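Local structure of cysteine desulfurase (Thermococcus onnurineus, 5B89) at residues I88-F92 / I301-E305; E99-N105 / I244-R250; A211-H217 / F232-P238. The protein probably catalyses the pyridoxal 5'-phosphate-dependent removal of sulfur from L-cysteine, passing it to a sulfur carrier and releasing L-alanine. One frame throughout, in Å; residues are numbered along the deposited sequence.

Contacts 2 and 3 lie deep in the core and share the seven-stranded sheet, in which strands 229-233 and 245-249 are neighbours; contact 1 lies outside it, a partly buried meeting of helices 73-93 and 291-307. Val89 of contact 1 packs on Ile100, Phe102 and Val246 of contact 2, while Ile304 and Phe92 reach Gly216 of contact 3. Contact 1 is mainly apolar, with one salt bridge and a bridging water on its solvent side, contact 2 is held by backbone hydrogen bonds between strands, and contact 3 joins a loop to a strand end and the turn after it, through two waters and close van der Waals contacts. Contacts 2 and 3 both touch the cofactor, contact 3 by a covalent bond.

Contact 1. Residues I88-F92 / I301-E305; sequences IVADF and IRYIE
Ile301 fits between Ile88, Val89 and Phe92 where helix 291-307 packs on helix 73-93, a helix that itself lies against the central sheet of the fold type I pyridoxal-phosphate domain. The short segments run at 41° to each other with their axes 11.0 Å apart, a wide spacing bridged by long side chains. From CB outwards, Ile301 is occupied on every branch. CB faces Ile88 CG2, and the methyl CG2 touches that same carbon at 3.7 Å as the two isoleucines run antiparallel alongside one another. CG2 also presses on Phe92 CD1, at 3.6 Å. The other branch passes over the aromatic ring: CG1 stands 4.2 Å from the centroid of the Phe92 ring and 14° off its normal, a CH-pi contact over the face. At the tip, CD1 meets Val89 CG2 at 3.9 Å. Phe92 offers its ring this way because its CG is anti to the backbone N (chi1 -177°), which carries the ring across to Ile301; beyond it, the ring also packs on Leu309 of the next helix. Toward solvent, Ile88 CG1 lies over one face of the Arg302 guanidinium, 3.7 Å from NH2. An alanine in place of Ile88 would remove CG1, CG2 and CD1, and would probably open a gap beside Ile301 CG2 and deprive the guanidinium of its apolar cover. The guanidinium is held in turn by a salt bridge within its own helix, Arg302 NH1 to Glu305 OE2 at 2.9 Å, nearly in the guanidinium plane. The other carboxylate oxygen, Glu305 OE1, receives a hydrogen bond of 2.7 Å from water 1, which donates its second proton to Ile88 O, a carbonyl that also accepts the helical hydrogen bond from Phe92 N.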
loop_
_atom_site.group_PDB
_atom_site.type_symbol
_atom_site.label_atom_id
_atom_site.label_comp_id
_atom_site.label_asym_id
_atom_site.label_seq_id
_atom_site.Cartn_x
_atom_site.Cartn_y
_atom_site.Cartn_z
ATOM N N ILE B 88 12.797 -2.148 13.683
ATOM C CA ILE B 88 11.912 -2.770 14.647
ATOM C C ILE B 88 11.269 -4.034 13.998
ATOM O O ILE B 88 11.109 -5.050 14.659
ATOM C CB ILE B 88 10.869 -1.750 15.212
ATOM C CG1 ILE B 88 11.593 -0.782 16.150
ATOM C CG2 ILE B 88 9.696 -2.396 15.851
ATOM C CD1 ILE B 88 10.774 0.484 16.439
ATOM N N VAL B 89 10.796 -3.931 12.747
ATOM C CA VAL B 89 10.167 -5.071 12.082
ATOM C C VAL B 89 11.230 -6.177 11.911
ATOM O O VAL B 89 10.940 -7.355 12.137
ATOM C CB VAL B 89 9.629 -4.620 10.707
ATOM C CG1 VAL B 89 9.180 -5.855 9.932
ATOM C CG2 VAL B 89 8.477 -3.680 10.916
ATOM N N ALA B 90 12.400 -5.812 11.468
ATOM C CA ALA B 90 13.510 -6.808 11.290
ATOM C C ALA B 90 13.761 -7.527 12.593
ATOM O O ALA B 90 13.784 -8.789 12.602
ATOM C CB ALA B 90 14.742 -6.114 10.794
ATOM N N ASP B 91 13.935 -6.806 13.667
ATOM C CA ASP B 91 14.195 -7.462 14.921
ATOM C C ASP B 91 13.051 -8.357 15.385
ATOM O O ASP B 91 13.303 -9.349 15.967
ATOM C CB ASP B 91 14.602 -6.498 16.029
ATOM C CG ASP B 91 15.920 -5.831 15.789
ATOM O OD1 ASP B 91 16.732 -6.312 15.073
ATOM O OD2 ASP B 91 16.126 -4.801 16.397
ATOM N N PHE B 92 11.821 -7.979 15.115
ATOM C CA PHE B 92 10.671 -8.746 15.536
ATOM C C PHE B 92 10.674 -10.167 14.944
ATOM O O PHE B 92 10.267 -11.038 15.590
ATOM C CB PHE B 92 9.402 -7.962 15.117
ATOM C CG PHE B 92 8.087 -8.569 15.537
ATOM C CD1 PHE B 92 7.785 -8.741 16.845
ATOM C CD2 PHE B 92 7.159 -8.864 14.617
ATOM C CE1 PHE B 92 6.571 -9.251 17.216
ATOM C CE2 PHE B 92 5.941 -9.352 14.977
ATOM C CZ PHE B 92 5.658 -9.550 16.272
ATOM N N ILE B 301 4.159 -3.260 16.962
ATOM C CA ILE B 301 5.135 -4.269 17.402
ATOM C C ILE B 301 5.686 -3.900 18.761
ATOM O O ILE B 301 5.795 -4.821 19.652
ATOM C CB ILE B 301 6.179 -4.391 16.371
ATOM C CG1 ILE B 301 5.658 -5.157 15.149
ATOM C CG2 ILE B 301 7.410 -5.129 16.929
ATOM C CD1 ILE B 301 6.520 -5.029 13.945
ATOM N N ARG B 302 6.013 -2.646 19.029
ATOM C CA ARG B 302 6.443 -2.313 20.370
ATOM C C ARG B 302 5.377 -2.563 21.447
ATOM O O ARG B 302 5.686 -2.943 22.558
ATOM C CB ARG B 302 6.904 -0.867 20.421
ATOM C CG ARG B 302 8.230 -0.667 19.761
ATOM C CD ARG B 302 9.349 -1.302 20.593
ATOM N NE ARG B 302 10.630 -0.713 20.277
ATOM C CZ ARG B 302 11.679 -1.398 19.933
ATOM N NH1 ARG B 302 11.567 -2.717 19.830
ATOM N NH2 ARG B 302 12.820 -0.779 19.672
ATOM N N TYR B 303 4.125 -2.354 21.104
ATOM C CA TYR B 303 3.047 -2.603 22.017
ATOM C C TYR B 303 2.946 -4.126 22.301
ATOM O O TYR B 303 2.755 -4.526 23.398
ATOM C CB TYR B 303 1.747 -2.018 21.420
ATOM C CG TYR B 303 0.575 -1.972 22.315
ATOM C CD1 TYR B 303 0.376 -0.914 23.157
ATOM C CD2 TYR B 303 -0.358 -2.951 22.279
ATOM C CE1 TYR B 303 -0.716 -0.885 23.983
ATOM C CE2 TYR B 303 -1.429 -2.937 23.094
ATOM C CZ TYR B 303 -1.602 -1.902 23.966
ATOM O OH TYR B 303 -2.681 -1.954 24.768
ATOM N N ILE B 304 3.078 -4.904 21.261
ATOM C CA ILE B 304 3.016 -6.353 21.376
ATOM C C ILE B 304 4.201 -6.841 22.236
ATOM O O ILE B 304 4.057 -7.728 23.000
ATOM C CB ILE B 304 3.093 -7.021 19.960
ATOM C CG1 ILE B 304 1.795 -6.911 19.161
ATOM C CG2 ILE B 304 3.470 -8.495 20.022
ATOM C CD1 ILE B 304 0.564 -7.531 19.747
ATOM N N GLU B 305 5.342 -6.222 22.069
ATOM C CA GLU B 305 6.611 -6.627 22.839
ATOM C C GLU B 305 6.399 -6.287 24.294
ATOM O O GLU B 305 6.892 -7.121 25.170
ATOM C CB GLU B 305 7.843 -5.959 22.229
ATOM C CG GLU B 305 8.157 -6.589 20.880
ATOM C CD GLU B 305 9.250 -5.893 20.063
ATOM O OE1 GLU B 305 9.726 -6.543 19.040
ATOM O OE2 GLU B 305 9.489 -4.700 20.387
HETATM O O HOH W 1 11.461 -5.256 17.463
#

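Contact 2. Residues E99-N105 / I244-R250; sequences EIVFTKN and IGVLYIR. With PLP (pyridoxal-5'-phosphate), chain G.
Thr103 and Gly245 form one of two hydrogen-bonded pairs that zip strand 100-103 antiparallel to strand 245-249. Five backbone bonds join the segments. Leu247 N bonds to Val101 O at 2.8 Å, and Val101 N returns the bond to Leu247 O; at one end Ile249 N reaches Glu99 O. The Thr103-Gly245 pair differs: both donors stand well above the carbonyl planes, and Gly245 N to Thr103 O measures 2.8 Å. The lack of a side chain on Gly245 permits this close approach, since a CB would collide with Thr103 OG1 and Asn105 CA.

Apolar contacts fall on both faces. On one, Ile244 CD1 touches Phe102 CD1 at 3.6 Å, and Val246 flanks Phe102, with CG2 near CE1 and its CG1 against Ile100 CG2. On the other, Thr103 CG2 meets Leu247 CB, and nearby Val101 CG2 packs on Ile249 CD1 at 3.9 Å.

Polar side chains take up the two ends. The Glu99 chain runs along Tyr248, the carboxylate turned 78° from the ring with OE2 at its edge, 3.5 Å from CE1; that oxygen is satisfied by Lys96 N. Asn105 N-caps helix 106-117: chi1 of 56° turns its amide back over the start of the helix, where OD1 accepts from Glu108 N, while its CB lies 3.4 Å from PLP O3P. Its ND2 donates to Ala286 O and Thr288 O of the second subunit.

Strand 100-103 is the edge of the seven-stranded sheet within this chain, and 245-249 is the antiparallel strand characteristic of the fold type I large domain. Helix 73-93 covers the Ile100, Phe102 and Val246 face, helix 106-117 the Thr103 and Leu247 face, and strand 229-233 continues the sheet beyond 245-249.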
loop_
_atom_site.group_PDB
_atom_site.type_symbol
_atom_site.label_atom_id
_atom_site.label_comp_id
_atom_site.label_asym_id
_atom_site.label_seq_id
_atom_site.Cartn_x
_atom_site.Cartn_y
_atom_site.Cartn_z
ATOM N N GLU B 99 16.768 -6.934 4.717
ATOM C CA GLU B 99 15.932 -8.030 4.226
ATOM C C GLU B 99 14.417 -7.714 4.357
ATOM O O GLU B 99 13.610 -8.585 3.974
ATOM C CB GLU B 99 16.210 -9.310 5.001
ATOM C CG GLU B 99 17.634 -9.854 4.756
ATOM C CD GLU B 99 18.083 -10.986 5.698
ATOM O OE1 GLU B 99 18.718 -11.995 5.115
ATOM O OE2 GLU B 99 17.771 -10.952 6.903
ATOM N N ILE B 100 14.091 -6.554 4.919
ATOM C CA ILE B 100 12.671 -6.149 5.120
ATOM C C ILE B 100 12.190 -5.204 4.053
ATOM O O ILE B 100 12.834 -4.142 3.879
ATOM C CB ILE B 100 12.447 -5.562 6.487
ATOM C CG1 ILE B 100 12.839 -6.521 7.650
ATOM C CG2 ILE B 100 11.056 -4.995 6.655
ATOM C CD1 ILE B 100 12.033 -7.780 7.583
ATOM N N VAL B 101 11.137 -5.590 3.324
ATOM C CA VAL B 101 10.505 -4.722 2.303
ATOM C C VAL B 101 9.085 -4.431 2.792
ATOM O O VAL B 101 8.334 -5.329 3.181
ATOM C CB VAL B 101 10.470 -5.417 0.971
ATOM C CG1 VAL B 101 9.701 -4.695 -0.160
ATOM C CG2 VAL B 101 11.910 -5.726 0.443
ATOM N N PHE B 102 8.653 -3.172 2.717
ATOM C CA PHE B 102 7.286 -2.829 3.003
ATOM C C PHE B 102 6.440 -2.889 1.755
ATOM O O PHE B 102 6.776 -2.410 0.675
ATOM C CB PHE B 102 7.200 -1.451 3.660
ATOM C CG PHE B 102 7.771 -1.399 5.044
ATOM C CD1 PHE B 102 7.161 -2.142 6.041
ATOM C CD2 PHE B 102 8.863 -0.607 5.396
ATOM C CE1 PHE B 102 7.649 -2.131 7.335
ATOM C CE2 PHE B 102 9.311 -0.576 6.707
ATOM C CZ PHE B 102 8.699 -1.273 7.687
ATOM N N THR B 103 5.265 -3.466 1.949
ATOM C CA THR B 103 4.230 -3.650 0.951
ATOM C C THR B 103 2.897 -3.153 1.512
ATOM O O THR B 103 2.868 -2.586 2.539
ATOM C CB THR B 103 4.064 -5.149 0.605
ATOM O OG1 THR B 103 3.613 -5.836 1.753
ATOM C CG2 THR B 103 5.391 -5.724 0.189
ATOM N N LYS B 104 1.805 -3.403 0.803
ATOM C CA LYS B 104 0.509 -2.957 1.328
ATOM C C LYS B 104 -0.186 -3.965 2.222
ATOM O O LYS B 104 -0.978 -3.626 3.013
ATOM C CB LYS B 104 -0.455 -2.458 0.227
ATOM C CG LYS B 104 -1.340 -3.483 -0.364
ATOM C CD LYS B 104 -2.457 -2.849 -1.190
ATOM C CE LYS B 104 -1.821 -2.332 -2.452
ATOM N NZ LYS B 104 -1.085 -3.423 -3.192
ATOM N N ASN B 105 0.163 -5.217 2.043
ATOM C CA ASN B 105 -0.435 -6.324 2.778
ATOM C C ASN B 105 0.255 -7.646 2.419
ATOM O O ASN B 105 1.087 -7.673 1.591
ATOM C CB ASN B 105 -1.960 -6.432 2.505
ATOM C CG ASN B 105 -2.304 -6.559 1.026
ATOM O OD1 ASN B 105 -1.595 -7.080 0.262
ATOM N ND2 ASN B 105 -3.430 -6.008 0.675
ATOM N N ILE B 244 -0.277 -1.639 5.400
ATOM C CA ILE B 244 1.154 -1.946 5.551
ATOM C C ILE B 244 1.352 -3.427 5.720
ATOM O O ILE B 244 0.789 -4.074 6.600
ATOM C CB ILE B 244 1.777 -1.138 6.735
ATOM C CG1 ILE B 244 3.282 -1.219 6.738
ATOM C CG2 ILE B 244 1.155 -1.423 8.075
ATOM C CD1 ILE B 244 3.979 -0.436 5.651
ATOM N N GLY B 245 2.111 -3.959 4.860
ATOM C CA GLY B 245 2.549 -5.351 4.925
ATOM C C GLY B 245 4.039 -5.425 4.920
ATOM O O GLY B 245 4.766 -4.478 4.620
ATOM N N VAL B 246 4.534 -6.652 5.141
ATOM C CA VAL B 246 5.976 -6.934 5.142
ATOM C C VAL B 246 6.259 -8.113 4.235
ATOM O O VAL B 246 5.501 -9.065 4.206
ATOM C CB VAL B 246 6.451 -7.193 6.588
ATOM C CG1 VAL B 246 7.907 -7.704 6.584
ATOM C CG2 VAL B 246 6.304 -5.996 7.453
ATOM N N LEU B 247 7.336 -7.967 3.477
ATOM C CA LEU B 247 7.947 -9.055 2.743
ATOM C C LEU B 247 9.394 -9.159 3.204
ATOM O O LEU B 247 10.214 -8.240 3.019
ATOM C CB LEU B 247 7.870 -8.893 1.261
ATOM C CG LEU B 247 8.628 -9.984 0.402
ATOM C CD1 LEU B 247 8.065 -11.298 0.708
ATOM C CD2 LEU B 247 8.584 -9.599 -1.050
ATOM N N TYR B 248 9.729 -10.317 3.818
ATOM C CA TYR B 248 11.113 -10.661 4.089
ATOM C C TYR B 248 11.680 -11.421 2.967
ATOM O O TYR B 248 11.071 -12.357 2.450
ATOM C CB TYR B 248 11.151 -11.564 5.346
ATOM C CG TYR B 248 12.428 -12.375 5.587
ATOM C CD1 TYR B 248 13.565 -11.761 6.073
ATOM C CD2 TYR B 248 12.471 -13.669 5.240
ATOM C CE1 TYR B 248 14.671 -12.483 6.335
ATOM C CE2 TYR B 248 13.587 -14.400 5.466
ATOM C CZ TYR B 248 14.679 -13.782 5.988
ATOM O OH TYR B 248 15.912 -14.480 6.268
ATOM N N ILE B 249 12.857 -10.950 2.539
ATOM C CA ILE B 249 13.680 -11.574 1.478
ATOM C C ILE B 249 15.021 -11.882 2.025
ATOM O O ILE B 249 15.818 -11.001 2.371
ATOM C CB ILE B 249 13.849 -10.648 0.287
ATOM C CG1 ILE B 249 12.499 -10.173 -0.295
ATOM C CG2 ILE B 249 14.741 -11.279 -0.763
ATOM C CD1 ILE B 249 12.611 -9.086 -1.321
ATOM N N ARG B 250 15.316 -13.185 2.219
ATOM C CA ARG B 250 16.665 -13.512 2.725
ATOM C C ARG B 250 17.770 -13.108 1.716
ATOM O O ARG B 250 17.615 -13.194 0.525
ATOM C CB ARG B 250 16.653 -15.052 2.922
ATOM C CG ARG B 250 17.919 -15.578 3.603
ATOM C CD ARG B 250 17.811 -16.907 4.298
ATOM N NE ARG B 250 17.795 -17.814 3.273
ATOM C CZ ARG B 250 18.875 -18.505 2.831
ATOM N NH1 ARG B 250 20.122 -18.219 3.265
ATOM N NH2 ARG B 250 18.695 -19.464 1.891
HETATM N N1 PLP G . -3.025 -15.407 4.391
HETATM C C2 PLP G . -3.620 -15.726 5.573
HETATM C C2A PLP G . -3.325 -17.037 6.267
HETATM C C3 PLP G . -4.546 -14.798 6.083
HETATM O O3 PLP G . -5.164 -15.064 7.260
HETATM C C4 PLP G . -4.762 -13.563 5.419
HETATM C C4A PLP G . -5.858 -12.593 6.012
HETATM C C5 PLP G . -4.025 -13.297 4.235
HETATM C C6 PLP G . -3.165 -14.234 3.706
HETATM C C5A PLP G . -4.292 -11.990 3.495
HETATM O O4P PLP G . -3.823 -10.877 4.317
HETATM P P PLP G . -4.132 -9.499 3.680
HETATM O O1P PLP G . -3.673 -8.558 4.687
HETATM O O2P PLP G . -5.651 -9.466 3.497
HETATM O O3P PLP G . -3.463 -9.428 2.388
#

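Contact 3. Residues A211-H217 / F232-P238; sequences AAQSAGH and FSGHKGP. With PLP (pyridoxal-5'-phosphate), chain G; ALA (alanine), chain H.
The pyridoxal-phosphate site is assembled here, where Ala212 and Gln213, in the loop after strand 206-210, meet Lys236, just past strand 229-233. Lys236 reaches the cofactor as an extended chain (chi2 178°), passing Ala212 O with CD at 3.6 Å and ending in a covalent bond of 1.4 Å from NZ to PLP C4A. Gln213 comes in roughly perpendicular to it and donates through NE2 to PLP O3, though that distance is implausibly short and the position of O3 is doubtful. Ala212 CB packs on the pyridine carbon PLP C2 at 3.6 Å. At the other end of the cofactor, PLP O1P accepts two hydrogen bonds: a very short one from Ser233 OG, and one of 2.9 Å from His235 NE2, with the phosphate oxygen at the imidazole edge, in the ring plane.

Two waters also bridge the backbones of the segments. Water 2 donates to Ala212 O and Ala215 O and accepts from Gly237 N; water 3 links Ala212 O to Ser233 N. Gly237 CA approaches Ala215 O to 3.2 Å, where any CB would clash, and Ala215 CB rests against Phe232 CD1 at 3.8 Å.

PLP C4A lies 1.5 Å from the nitrogen of the bound alanine as well as being bonded to Lys236 NZ, an arrangement consistent with a geminal diamine, the intermediate through which lysine and amino acid exchange on the cofactor.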
loop_
_atom_site.group_PDB
_atom_site.type_symbol
_atom_site.label_atom_id
_atom_site.label_comp_id
_atom_site.label_asym_id
_atom_site.label_seq_id
_atom_site.Cartn_x
_atom_site.Cartn_y
_atom_site.Cartn_z
ATOM N N ALA B 211 2.786 -15.823 6.949
ATOM C CA ALA B 211 2.688 -15.625 8.376
ATOM C C ALA B 211 1.556 -14.606 8.694
ATOM O O ALA B 211 1.591 -14.037 9.806
ATOM C CB ALA B 211 4.015 -15.242 8.957
ATOM N N ALA B 212 0.612 -14.452 7.830
ATOM C CA ALA B 212 -0.407 -13.396 8.054
ATOM C C ALA B 212 -1.168 -13.710 9.313
ATOM O O ALA B 212 -1.590 -12.753 9.971
ATOM C CB ALA B 212 -1.313 -13.291 6.879
ATOM N N GLN B 213 -1.411 -14.956 9.655
ATOM C CA GLN B 213 -2.204 -15.275 10.862
ATOM C C GLN B 213 -1.409 -15.625 12.051
ATOM O O GLN B 213 -1.970 -15.742 13.185
ATOM C CB GLN B 213 -3.185 -16.348 10.586
ATOM C CG GLN B 213 -4.249 -15.927 9.748
ATOM C CD GLN B 213 -5.017 -14.672 10.288
ATOM O OE1 GLN B 213 -5.088 -14.295 11.542
ATOM N NE2 GLN B 213 -5.602 -13.989 9.303
ATOM N N SER B 214 -0.116 -15.773 11.913
ATOM C CA SER B 214 0.755 -16.019 13.008
ATOM C C SER B 214 1.432 -14.747 13.638
ATOM O O SER B 214 1.615 -14.645 14.861
ATOM C CB SER B 214 1.840 -16.997 12.710
ATOM O OG SER B 214 2.589 -16.628 11.588
ATOM N N ALA B 215 1.833 -13.778 12.803
ATOM C CA ALA B 215 2.538 -12.640 13.306
ATOM C C ALA B 215 1.718 -11.892 14.378
ATOM O O ALA B 215 0.502 -11.592 14.143
ATOM C CB ALA B 215 2.845 -11.712 12.167
ATOM N N GLY B 216 2.364 -11.602 15.499
ATOM C CA GLY B 216 1.650 -10.956 16.615
ATOM C C GLY B 216 0.863 -11.841 17.518
ATOM O O GLY B 216 0.352 -11.366 18.583
ATOM N N HIS B 217 0.668 -13.102 17.157
ATOM C CA HIS B 217 -0.086 -14.057 17.972
ATOM C C HIS B 217 0.821 -15.126 18.547
ATOM O O HIS B 217 0.391 -15.819 19.510
ATOM C CB HIS B 217 -1.153 -14.749 17.140
ATOM C CG HIS B 217 -2.255 -13.846 16.688
ATOM N ND1 HIS B 217 -3.263 -13.400 17.543
ATOM C CD2 HIS B 217 -2.568 -13.388 15.487
ATOM C CE1 HIS B 217 -4.085 -12.658 16.861
ATOM N NE2 HIS B 217 -3.686 -12.619 15.618
ATOM N N PHE B 232 3.759 -10.980 6.087
ATOM C CA PHE B 232 2.708 -10.739 7.070
ATOM C C PHE B 232 2.071 -9.391 6.881
ATOM O O PHE B 232 2.552 -8.598 6.101
ATOM C CB PHE B 232 3.164 -10.984 8.472
ATOM C CG PHE B 232 4.118 -10.009 9.056
ATOM C CD1 PHE B 232 3.617 -8.926 9.778
ATOM C CD2 PHE B 232 5.488 -10.166 8.995
ATOM C CE1 PHE B 232 4.416 -8.066 10.419
ATOM C CE2 PHE B 232 6.298 -9.299 9.663
ATOM C CZ PHE B 232 5.765 -8.197 10.364
ATOM N N SER B 233 0.927 -9.192 7.558
ATOM C CA SER B 233 0.118 -7.937 7.457
ATOM C C SER B 233 0.121 -7.188 8.745
ATOM O O SER B 233 -0.175 -7.797 9.801
ATOM C CB SER B 233 -1.362 -8.219 7.113
ATOM O OG SER B 233 -1.439 -8.784 5.753
ATOM N N GLY B 234 0.383 -5.880 8.737
ATOM C CA GLY B 234 0.347 -5.122 9.958
ATOM C C GLY B 234 -0.956 -5.014 10.653
ATOM O O GLY B 234 -0.997 -4.929 11.877
ATOM N N HIS B 235 -2.044 -5.088 9.909
ATOM C CA HIS B 235 -3.381 -4.879 10.480
ATOM C C HIS B 235 -4.003 -6.011 11.253
ATOM O O HIS B 235 -5.012 -5.886 11.837
ATOM C CB HIS B 235 -4.373 -4.426 9.415
ATOM C CG HIS B 235 -4.733 -5.479 8.420
ATOM N ND1 HIS B 235 -5.839 -6.260 8.565
ATOM C CD2 HIS B 235 -4.135 -5.886 7.284
ATOM C CE1 HIS B 235 -5.904 -7.110 7.571
ATOM N NE2 HIS B 235 -4.887 -6.901 6.769
ATOM N N LYS B 236 -3.315 -7.125 11.194
ATOM C CA LYS B 236 -3.745 -8.329 11.884
ATOM C C LYS B 236 -3.124 -8.442 13.274
ATOM O O LYS B 236 -3.258 -7.544 13.997
ATOM C CB LYS B 236 -3.529 -9.564 11.006
ATOM C CG LYS B 236 -4.497 -9.589 9.798
ATOM C CD LYS B 236 -4.313 -10.748 8.858
ATOM C CE LYS B 236 -5.301 -10.724 7.682
ATOM N NZ LYS B 236 -5.475 -12.135 7.316
ATOM N N GLY B 237 -2.453 -9.547 13.612
ATOM C CA GLY B 237 -1.990 -9.683 14.930
ATOM C C GLY B 237 -1.080 -8.606 15.474
ATOM O O GLY B 237 -1.048 -8.344 16.687
ATOM N N PRO B 238 -0.240 -7.954 14.632
ATOM C CA PRO B 238 0.681 -6.935 15.152
ATOM C C PRO B 238 -0.005 -5.654 15.697
ATOM O O PRO B 238 0.724 -4.772 16.164
ATOM C CB PRO B 238 1.574 -6.555 13.935
ATOM C CG PRO B 238 1.591 -7.807 13.142
ATOM C CD PRO B 238 0.191 -8.363 13.275
HETATM N N1 PLP G . -3.025 -15.407 4.391
HETATM C C2 PLP G . -3.620 -15.726 5.573
HETATM C C2A PLP G . -3.325 -17.037 6.267
HETATM C C3 PLP G . -4.546 -14.798 6.083
HETATM O O3 PLP G . -5.164 -15.064 7.260
HETATM C C4 PLP G . -4.762 -13.563 5.419
HETATM C C4A PLP G . -5.858 -12.593 6.012
HETATM C C5 PLP G . -4.025 -13.297 4.235
HETATM C C6 PLP G . -3.165 -14.234 3.706
HETATM C C5A PLP G . -4.292 -11.990 3.495
HETATM O O4P PLP G . -3.823 -10.877 4.317
HETATM P P PLP G . -4.132 -9.499 3.680
HETATM O O1P PLP G . -3.673 -8.558 4.687
HETATM O O2P PLP G . -5.651 -9.466 3.497
HETATM O O3P PLP G . -3.463 -9.428 2.388
HETATM N N ALA H . -7.145 -13.385 6.231
HETATM C CA ALA H . -8.412 -12.636 6.700
HETATM C C ALA H . -9.746 -13.419 6.756
HETATM O O ALA H . -9.640 -14.668 6.796
HETATM C CB ALA H . -8.737 -11.319 5.967
HETATM O OXT ALA H . -10.923 -12.913 6.883
HETATM O O HOH W 2 -1.681 -12.096 12.617
HETATM O O HOH W 3 0.116 -10.521 9.949
#